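PDB 5IRI: Serine/threonine-protein kinase BRSK1 from Mus musculus, which phosphorylates serine and threonine residues of target proteins and carries a C-terminal KA1 region that, with the adjoining AIS segment, is linked to auto-inhibition. Local coordinates for residues Gln68-Ser80 with Tyr98-Phe112. Numbering follows the deposited sequence.
Sequences QKPVRFQVDISSS and YSVTFTLISGPSRRF
Strands 71-79 and 98-106 pair antiparallel at the centre of the KA1 domain's sheet, with a classic beta bulge at one end. From Gln74 to Ser78 the ladder is regular. Gln74 with Thr103, Asp76 with Thr101 and Ser78 with Ser99 are hydrogen-bonded pairs, each closed by two backbone bonds. At the bulge, Ile105 and Ser106 both face Arg72. Arg72 O therefore accepts two donors, Ile105 N at 2.9 Å and Ser106 N at 3.1 Å, and Arg72 N returns a bond to Ser106 O.

Phe73, Val75, Ile77, Val100 and Phe102 lie on the face covered by helices 27-40 and 109-124, and they form part of the hydrophobic core. With CG between the backbone N and carbonyl carbon (chi1 62°), the Phe73 side chain runs alongside that of Phe102. Phe73 CE2 lies at the edge of the Phe102 ring, 4.1 Å from Phe102 CD2. Val75 spreads its two methyls: CG1 reaches Val100 CG1 at 3.6 Å, and CG2 lies against CD2 and CE2 of Phe102. The Phe73 ring lies obliquely to that of Phe112, the planes at 56°, and Phe112 CE1 touches Phe73 CB.

The other face is mostly polar. Gln74 is extended, with CG anti to the backbone N (chi1 179°), and its NE2 donates to the syn lone pair of Asp76 OD2. Gln74 OE1 is hydrogen-bonded to Arg55 NE on neighbouring strand 53-58. Arg72 lays its CG beside Ser106 OG, and its NE makes a salt bridge with Glu57 OE2 on the same neighbouring strand.

Beyond the bulge, Gly107 leads into Pro108, the N-cap residue of helix 109-124. There Val71 CG2 packs on Pro108 CD at 3.5 Å, while Val71 CG1 lies 3.8 Å from Leu104 CD1.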
loop_
_atom_site.group_PDB
_atom_site.type_symbol
_atom_site.label_atom_id
_atom_site.label_comp_id
_atom_site.label_asym_id
_atom_site.label_seq_id
_atom_site.Cartn_x
_atom_site.Cartn_y
_atom_site.Cartn_z
ATOM N N GLN A 68 -6.996 19.150 6.247
ATOM C CA GLN A 68 -5.748 18.548 5.782
ATOM C C GLN A 68 -5.409 17.422 6.756
ATOM O O GLN A 68 -4.774 17.633 7.789
ATOM C CB GLN A 68 -4.628 19.575 5.705
ATOM C CG GLN A 68 -5.006 20.929 5.140
ATOM C CD GLN A 68 -4.010 21.999 5.573
ATOM O OE1 GLN A 68 -4.038 22.463 6.724
ATOM N NE2 GLN A 68 -3.095 22.361 4.668
ATOM N N LYS A 69 -5.854 16.256 6.442
ATOM C CA LYS A 69 -5.718 15.059 7.254
ATOM C C LYS A 69 -4.612 14.165 6.697
ATOM O O LYS A 69 -4.413 14.101 5.483
ATOM C CB LYS A 69 -7.038 14.272 7.287
ATOM C CG LYS A 69 -8.340 15.091 7.231
ATOM C CD LYS A 69 -9.421 14.395 6.374
ATOM C CE LYS A 69 -9.043 14.386 4.861
ATOM N NZ LYS A 69 -10.060 13.816 3.904
ATOM N N PRO A 70 -3.845 13.470 7.526
ATOM C CA PRO A 70 -2.922 12.470 6.985
ATOM C C PRO A 70 -3.702 11.324 6.381
ATOM O O PRO A 70 -4.896 11.156 6.621
ATOM C CB PRO A 70 -2.116 12.009 8.200
ATOM C CG PRO A 70 -2.912 12.435 9.369
ATOM C CD PRO A 70 -3.706 13.631 8.979
ATOM N N VAL A 71 -3.023 10.549 5.554
ATOM C CA VAL A 71 -3.628 9.372 4.949
ATOM C C VAL A 71 -3.274 8.175 5.815
ATOM O O VAL A 71 -2.094 7.898 6.051
ATOM C CB VAL A 71 -3.146 9.175 3.507
ATOM C CG1 VAL A 71 -3.835 7.982 2.874
ATOM C CG2 VAL A 71 -3.414 10.415 2.707
ATOM N N ARG A 72 -4.295 7.498 6.332
ATOM C CA ARG A 72 -4.137 6.216 6.998
ATOM C C ARG A 72 -4.738 5.157 6.095
ATOM O O ARG A 72 -5.878 5.300 5.640
ATOM C CB ARG A 72 -4.849 6.182 8.347
ATOM C CG ARG A 72 -4.459 7.252 9.321
ATOM C CD ARG A 72 -4.699 6.755 10.732
ATOM N NE ARG A 72 -4.099 7.656 11.712
ATOM C CZ ARG A 72 -4.732 8.690 12.259
ATOM N NH1 ARG A 72 -5.993 8.943 11.926
ATOM N NH2 ARG A 72 -4.108 9.469 13.137
ATOM N N PHE A 73 -3.988 4.101 5.834
ATOM C CA PHE A 73 -4.530 3.037 5.011
ATOM C C PHE A 73 -4.009 1.701 5.505
ATOM O O PHE A 73 -3.116 1.620 6.356
ATOM C CB PHE A 73 -4.196 3.232 3.532
ATOM C CG PHE A 73 -2.720 3.224 3.227
ATOM C CD1 PHE A 73 -1.942 4.343 3.456
ATOM C CD2 PHE A 73 -2.116 2.095 2.695
ATOM C CE1 PHE A 73 -0.597 4.330 3.171
ATOM C CE2 PHE A 73 -0.761 2.085 2.408
ATOM C CZ PHE A 73 -0.005 3.207 2.645
ATOM N N GLN A 74 -4.588 0.649 4.956
ATOM C CA GLN A 74 -4.252 -0.708 5.328
ATOM C C GLN A 74 -3.815 -1.451 4.084
ATOM O O GLN A 74 -4.317 -1.183 2.991
ATOM C CB GLN A 74 -5.442 -1.396 5.965
ATOM C CG GLN A 74 -5.191 -2.823 6.351
ATOM C CD GLN A 74 -6.226 -3.351 7.333
ATOM O OE1 GLN A 74 -6.663 -2.650 8.255
ATOM N NE2 GLN A 74 -6.614 -4.594 7.145
ATOM N N VAL A 75 -2.874 -2.372 4.254
ATOM C CA VAL A 75 -2.368 -3.215 3.180
ATOM C C VAL A 75 -2.551 -4.660 3.599
ATOM O O VAL A 75 -2.079 -5.055 4.667
ATOM C CB VAL A 75 -0.885 -2.934 2.887
ATOM C CG1 VAL A 75 -0.376 -3.868 1.805
ATOM C CG2 VAL A 75 -0.672 -1.480 2.505
ATOM N N ASP A 76 -3.223 -5.445 2.762
ATOM C CA ASP A 76 -3.429 -6.868 3.012
ATOM C C ASP A 76 -2.947 -7.673 1.821
ATOM O O ASP A 76 -3.237 -7.323 0.672
ATOM C CB ASP A 76 -4.896 -7.178 3.263
ATOM C CG ASP A 76 -5.476 -6.350 4.375
ATOM O OD1 ASP A 76 -5.781 -5.159 4.108
ATOM O OD2 ASP A 76 -5.607 -6.883 5.505
ATOM N N ILE A 77 -2.223 -8.748 2.106
ATOM C CA ILE A 77 -1.733 -9.687 1.111
ATOM C C ILE A 77 -2.541 -10.960 1.241
ATOM O O ILE A 77 -2.769 -11.430 2.353
ATOM C CB ILE A 77 -0.242 -9.976 1.315
ATOM C CG1 ILE A 77 0.528 -8.678 1.533
ATOM C CG2 ILE A 77 0.307 -10.741 0.131
ATOM C CD1 ILE A 77 1.888 -8.909 2.069
ATOM N N SER A 78 -2.981 -11.515 0.116
ATOM C CA SER A 78 -3.816 -12.712 0.124
ATOM C C SER A 78 -3.396 -13.637 -1.002
ATOM O O SER A 78 -3.075 -13.183 -2.105
ATOM C CB SER A 78 -5.298 -12.366 -0.019
ATOM O OG SER A 78 -6.078 -13.544 -0.106
ATOM N N SER A 79 -3.405 -14.931 -0.716
ATOM C CA SER A 79 -3.108 -15.962 -1.696
ATOM C C SER A 79 -4.384 -16.639 -2.208
ATOM O O SER A 79 -5.494 -16.464 -1.683
ATOM C CB SER A 79 -2.161 -17.002 -1.092
ATOM O OG SER A 79 -2.156 -18.190 -1.861
ATOM N N SER A 80 -4.209 -17.407 -3.276
ATOM C CA SER A 80 -5.235 -18.313 -3.723
ATOM C C SER A 80 -5.019 -19.658 -3.045
ATOM O O SER A 80 -5.983 -20.317 -2.666
ATOM C CB SER A 80 -5.200 -18.453 -5.235
ATOM O OG SER A 80 -3.957 -18.984 -5.648
ATOM N N TYR A 98 -1.303 -14.107 -6.106
ATOM C CA TYR A 98 -1.354 -13.277 -4.913
ATOM C C TYR A 98 -2.027 -11.957 -5.228
ATOM O O TYR A 98 -1.926 -11.452 -6.345
ATOM C CB TYR A 98 0.045 -12.988 -4.359
ATOM C CG TYR A 98 0.715 -14.156 -3.685
ATOM C CD1 TYR A 98 0.420 -14.473 -2.376
ATOM C CD2 TYR A 98 1.639 -14.942 -4.355
ATOM C CE1 TYR A 98 1.029 -15.547 -1.740
ATOM C CE2 TYR A 98 2.256 -16.015 -3.734
ATOM C CZ TYR A 98 1.947 -16.316 -2.421
ATOM O OH TYR A 98 2.552 -17.385 -1.779
ATOM N N SER A 99 -2.698 -11.389 -4.234
ATOM C CA SER A 99 -3.287 -10.068 -4.375
ATOM C C SER A 99 -2.884 -9.205 -3.192
ATOM O O SER A 99 -2.791 -9.698 -2.064
ATOM C CB SER A 99 -4.802 -10.137 -4.473
ATOM O OG SER A 99 -5.339 -10.794 -3.342
ATOM N N VAL A 100 -2.632 -7.926 -3.456
ATOM C CA VAL A 100 -2.375 -6.930 -2.422
ATOM C C VAL A 100 -3.524 -5.940 -2.460
ATOM O O VAL A 100 -3.771 -5.301 -3.490
ATOM C CB VAL A 100 -1.025 -6.219 -2.621
ATOM C CG1 VAL A 100 -0.726 -5.302 -1.457
ATOM C CG2 VAL A 100 0.099 -7.222 -2.774
ATOM N N THR A 101 -4.225 -5.813 -1.349
ATOM C CA THR A 101 -5.335 -4.883 -1.226
ATOM C C THR A 101 -4.870 -3.651 -0.451
ATOM O O THR A 101 -4.313 -3.780 0.645
ATOM C CB THR A 101 -6.503 -5.570 -0.523
ATOM O OG1 THR A 101 -6.710 -6.863 -1.105
ATOM C CG2 THR A 101 -7.766 -4.751 -0.643
ATOM N N PHE A 102 -5.082 -2.470 -1.026
ATOM C CA PHE A 102 -4.792 -1.197 -0.367
ATOM C C PHE A 102 -6.125 -0.560 -0.005
ATOM O O PHE A 102 -6.899 -0.187 -0.890
ATOM C CB PHE A 102 -3.990 -0.258 -1.265
ATOM C CG PHE A 102 -2.623 -0.743 -1.582
ATOM C CD1 PHE A 102 -2.397 -1.553 -2.676
ATOM C CD2 PHE A 102 -1.550 -0.377 -0.802
ATOM C CE1 PHE A 102 -1.127 -2.013 -2.986
ATOM C CE2 PHE A 102 -0.271 -0.833 -1.111
ATOM C CZ PHE A 102 -0.069 -1.657 -2.212
ATOM N N THR A 103 -6.389 -0.411 1.281
ATOM C CA THR A 103 -7.693 0.030 1.752
ATOM C C THR A 103 -7.561 1.356 2.474
ATOM O O THR A 103 -6.808 1.467 3.448
ATOM C CB THR A 103 -8.304 -0.991 2.692
ATOM O OG1 THR A 103 -8.150 -2.300 2.137
ATOM C CG2 THR A 103 -9.751 -0.688 2.884
ATOM N N LEU A 104 -8.305 2.350 2.013
ATOM C CA LEU A 104 -8.235 3.669 2.616
ATOM C C LEU A 104 -9.038 3.678 3.908
ATOM O O LEU A 104 -10.202 3.276 3.920
ATOM C CB LEU A 104 -8.754 4.716 1.640
ATOM C CG LEU A 104 -8.757 6.162 2.096
ATOM C CD1 LEU A 104 -7.384 6.578 2.573
ATOM C CD2 LEU A 104 -9.205 7.018 0.940
ATOM N N ILE A 105 -8.399 4.101 4.996
ATOM C CA ILE A 105 -9.044 4.252 6.293
ATOM C C ILE A 105 -9.484 5.689 6.516
ATOM O O ILE A 105 -10.614 5.947 6.931
ATOM C CB ILE A 105 -8.106 3.768 7.427
ATOM C CG1 ILE A 105 -7.823 2.270 7.295
ATOM C CG2 ILE A 105 -8.709 4.014 8.779
ATOM C CD1 ILE A 105 -6.874 1.749 8.344
ATOM N N SER A 106 -8.604 6.639 6.221
ATOM C CA SER A 106 -8.926 8.040 6.439
ATOM C C SER A 106 -7.907 8.898 5.700
ATOM O O SER A 106 -6.753 8.490 5.514
ATOM C CB SER A 106 -8.944 8.376 7.939
ATOM O OG SER A 106 -7.628 8.437 8.482
ATOM N N GLY A 107 -8.349 10.087 5.271
ATOM C CA GLY A 107 -7.480 11.024 4.598
ATOM C C GLY A 107 -7.823 11.264 3.138
ATOM O O GLY A 107 -8.777 10.708 2.578
ATOM N N PRO A 108 -7.023 12.108 2.491
ATOM C CA PRO A 108 -7.346 12.547 1.130
ATOM C C PRO A 108 -7.172 11.436 0.107
ATOM O O PRO A 108 -6.095 10.851 -0.032
ATOM C CB PRO A 108 -6.363 13.690 0.890
ATOM C CG PRO A 108 -5.255 13.421 1.825
ATOM C CD PRO A 108 -5.873 12.838 3.038
ATOM N N SER A 109 -8.252 11.182 -0.631
ATOM C CA SER A 109 -8.279 10.138 -1.647
ATOM C C SER A 109 -7.133 10.278 -2.650
ATOM O O SER A 109 -6.510 9.286 -3.044
ATOM C CB SER A 109 -9.632 10.187 -2.350
ATOM O OG SER A 109 -9.904 8.978 -3.011
ATOM N N ARG A 110 -6.818 11.501 -3.060
ATOM C CA ARG A 110 -5.842 11.664 -4.131
ATOM C C ARG A 110 -4.428 11.331 -3.663
ATOM O O ARG A 110 -3.673 10.658 -4.378
ATOM C CB ARG A 110 -5.923 13.077 -4.708
ATOM C CG ARG A 110 -7.113 13.256 -5.658
ATOM C CD ARG A 110 -7.149 12.132 -6.710
ATOM N NE ARG A 110 -8.354 12.119 -7.546
ATOM C CZ ARG A 110 -9.352 11.244 -7.420
ATOM N NH1 ARG A 110 -9.308 10.303 -6.480
ATOM N NH2 ARG A 110 -10.401 11.307 -8.236
ATOM N N ARG A 111 -4.030 11.795 -2.474
ATOM C CA ARG A 111 -2.692 11.416 -2.040
ATOM C C ARG A 111 -2.627 9.952 -1.641
ATOM O O ARG A 111 -1.535 9.387 -1.569
ATOM C CB ARG A 111 -2.199 12.295 -0.900
ATOM C CG ARG A 111 -0.690 12.376 -0.925
ATOM C CD ARG A 111 -0.145 13.643 -0.303
ATOM N NE ARG A 111 -0.589 14.865 -0.957
ATOM C CZ ARG A 111 -0.173 16.078 -0.605
ATOM N NH1 ARG A 111 0.702 16.220 0.389
ATOM N NH2 ARG A 111 -0.629 17.149 -1.251
ATOM N N PHE A 112 -3.777 9.323 -1.409
ATOM C CA PHE A 112 -3.804 7.879 -1.238
ATOM C C PHE A 112 -3.267 7.172 -2.470
ATOM O O PHE A 112 -2.409 6.290 -2.354
ATOM C CB PHE A 112 -5.228 7.438 -0.922
ATOM C CG PHE A 112 -5.409 5.956 -0.833
ATOM C CD1 PHE A 112 -4.595 5.189 -0.037
ATOM C CD2 PHE A 112 -6.429 5.330 -1.525
ATOM C CE1 PHE A 112 -4.781 3.817 0.040
ATOM C CE2 PHE A 112 -6.621 3.967 -1.439
ATOM C CZ PHE A 112 -5.799 3.214 -0.664
#